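Vv2_1132 (Vibrio vulnificus CMCP6, PDB 5Y9S) probably binds DNA and regulates transcription as a tetrameric LysR-type regulator, with a helix-turn-helix domain joined to a substrate-binding-like domain. Local coordinates at residues D[24-29]-D[61-66]. Residues are numbered along the deposited sequence; the frame is centred on the assembly and turned at random.
Sequences GNFSAA and YPITLT
Gly24 and Ile63 join the two segments through one backbone hydrogen bond, from Ile63 N to Gly24 O (3.2 Å). Its N-H...O angle of 165° is nearly straight, and the donor lies in the carbonyl plane on a lone pair of the acceptor. The chains come closest beside it, where Gly24 CA and Pro62 CA are 5.1 Å apart; a cis peptide bond precedes Pro62. From there they diverge: 26-29 turns into a helix, while 64-65 enters a strand paired with 56-57.

Ile63 supplies most of the side-chain contact. Its CB and CG1 lie beside the same carbonyl that its N-H binds, CG1 being 3.5 Å from Gly24 O. Pro62 adds a looser approach to that oxygen, its CB lying 4.2 Å from Gly24 O. With CG1 anti to its own carbonyl carbon (chi1 -62°), the longer branch of Ile63 extends to Phe26, where Ile63 CD1 meets Phe26 CE1 at 3.4 Å. The approach to the ring is oblique, and the two side chains cross at about a right angle. Phe26 also touches Phe40 and Ser41 of helix 37-51 and Leu20 of helix 11-22, while Ile63 touches Phe56, which links this apolar patch to the helices and the hairpin strand.

Asn25 N-caps the helix that carries Phe26: Asn25 OD1 accepts from Ala28 N at 2.9 Å, with the donor above the amide plane.

The 174 Å² buried in total describes a small surface contact. It joins the loop leading into helix 26-32 to the wing, the two-stranded antiparallel hairpin of 56-57 and 64-65, an arrangement characteristic of the winged helix-turn-helix DNA-binding domain of LysR-type regulators.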
loop_
_atom_site.group_PDB
_atom_site.type_symbol
_atom_site.label_atom_id
_atom_site.label_comp_id
_atom_site.label_asym_id
_atom_site.label_seq_id
_atom_site.Cartn_x
_atom_site.Cartn_y
_atom_site.Cartn_z
ATOM N N GLY D 24 9.396 1.139 -25.458
ATOM C CA GLY D 24 9.368 -0.259 -25.831
ATOM C C GLY D 24 10.695 -0.993 -25.807
ATOM O O GLY D 24 10.742 -2.151 -26.240
ATOM N N ASN D 25 11.778 -0.376 -25.332
ATOM C CA ASN D 25 13.082 -0.930 -25.646
ATOM C C ASN D 25 14.108 -0.560 -24.584
ATOM O O ASN D 25 13.946 0.406 -23.826
ATOM C CB ASN D 25 13.552 -0.474 -27.043
ATOM C CG ASN D 25 14.129 0.921 -27.034
ATOM O OD1 ASN D 25 15.330 1.104 -26.860
ATOM N ND2 ASN D 25 13.272 1.918 -27.214
ATOM N N PHE D 26 15.194 -1.345 -24.561
ATOM C CA PHE D 26 16.198 -1.209 -23.509
ATOM C C PHE D 26 16.933 0.111 -23.615
ATOM O O PHE D 26 17.157 0.785 -22.607
ATOM C CB PHE D 26 17.187 -2.376 -23.571
ATOM C CG PHE D 26 16.672 -3.616 -22.917
ATOM C CD1 PHE D 26 15.877 -4.515 -23.624
ATOM C CD2 PHE D 26 16.926 -3.856 -21.580
ATOM C CE1 PHE D 26 15.362 -5.642 -23.000
ATOM C CE2 PHE D 26 16.417 -4.978 -20.958
ATOM C CZ PHE D 26 15.636 -5.869 -21.664
ATOM N N SER D 27 17.314 0.490 -24.834
ATOM C CA SER D 27 18.125 1.680 -25.019
ATOM C C SER D 27 17.401 2.919 -24.502
ATOM O O SER D 27 17.969 3.709 -23.735
ATOM C CB SER D 27 18.493 1.826 -26.495
ATOM O OG SER D 27 19.402 2.890 -26.651
ATOM N N ALA D 28 16.137 3.101 -24.908
ATOM C CA ALA D 28 15.365 4.245 -24.429
ATOM C C ALA D 28 15.140 4.165 -22.924
ATOM O O ALA D 28 15.300 5.165 -22.205
ATOM C CB ALA D 28 14.032 4.313 -25.165
ATOM N N ALA D 29 14.791 2.975 -22.428
ATOM C CA ALA D 29 14.585 2.810 -20.993
ATOM C C ALA D 29 15.855 3.119 -20.208
ATOM O O ALA D 29 15.794 3.725 -19.129
ATOM C CB ALA D 29 14.092 1.396 -20.695
ATOM N N TYR D 61 8.864 -7.491 -30.476
ATOM C CA TYR D 61 9.290 -6.161 -30.905
ATOM C C TYR D 61 8.041 -5.358 -31.240
ATOM O O TYR D 61 7.341 -5.700 -32.216
ATOM C CB TYR D 61 10.217 -6.274 -32.115
ATOM C CG TYR D 61 10.927 -4.995 -32.550
ATOM C CD1 TYR D 61 10.243 -3.978 -33.217
ATOM C CD2 TYR D 61 12.298 -4.829 -32.333
ATOM C CE1 TYR D 61 10.900 -2.818 -33.633
ATOM C CE2 TYR D 61 12.960 -3.673 -32.744
ATOM C CZ TYR D 61 12.258 -2.675 -33.395
ATOM O OH TYR D 61 12.909 -1.533 -33.804
ATOM N N PRO D 62 7.688 -4.323 -30.457
ATOM C CA PRO D 62 8.305 -3.894 -29.186
ATOM C C PRO D 62 8.224 -4.945 -28.066
ATOM O O PRO D 62 7.515 -5.948 -28.174
ATOM C CB PRO D 62 7.494 -2.645 -28.788
ATOM C CG PRO D 62 6.197 -2.753 -29.534
ATOM C CD PRO D 62 6.567 -3.449 -30.846
ATOM N N ILE D 63 8.958 -4.709 -26.990
ATOM C CA ILE D 63 9.033 -5.675 -25.907
ATOM C C ILE D 63 7.740 -5.591 -25.117
ATOM O O ILE D 63 7.253 -4.493 -24.819
ATOM C CB ILE D 63 10.269 -5.410 -25.035
ATOM C CG1 ILE D 63 11.516 -5.589 -25.899
ATOM C CG2 ILE D 63 10.292 -6.316 -23.776
ATOM C CD1 ILE D 63 12.724 -6.020 -25.165
ATOM N N THR D 64 7.155 -6.745 -24.814
ATOM C CA THR D 64 5.896 -6.806 -24.093
ATOM C C THR D 64 6.140 -7.468 -22.747
ATOM O O THR D 64 7.205 -8.050 -22.500
ATOM C CB THR D 64 4.837 -7.571 -24.898
ATOM O OG1 THR D 64 5.397 -8.806 -25.354
ATOM C CG2 THR D 64 4.398 -6.748 -26.116
ATOM N N LEU D 65 5.144 -7.373 -21.870
ATOM C CA LEU D 65 5.200 -8.073 -20.595
ATOM C C LEU D 65 4.726 -9.513 -20.771
ATOM O O LEU D 65 3.908 -9.807 -21.647
ATOM C CB LEU D 65 4.341 -7.359 -19.559
ATOM C CG LEU D 65 4.608 -5.878 -19.282
ATOM C CD1 LEU D 65 3.429 -5.356 -18.521
ATOM C CD2 LEU D 65 5.894 -5.698 -18.475
ATOM N N THR D 66 5.277 -10.419 -19.960
ATOM C CA THR D 66 4.736 -11.771 -19.860
ATOM C C THR D 66 3.453 -11.739 -19.023
ATOM O O THR D 66 3.065 -10.702 -18.491
ATOM C CB THR D 66 5.760 -12.718 -19.231
ATOM O OG1 THR D 66 6.045 -12.283 -17.886
ATOM C CG2 THR D 66 7.063 -12.744 -20.066
#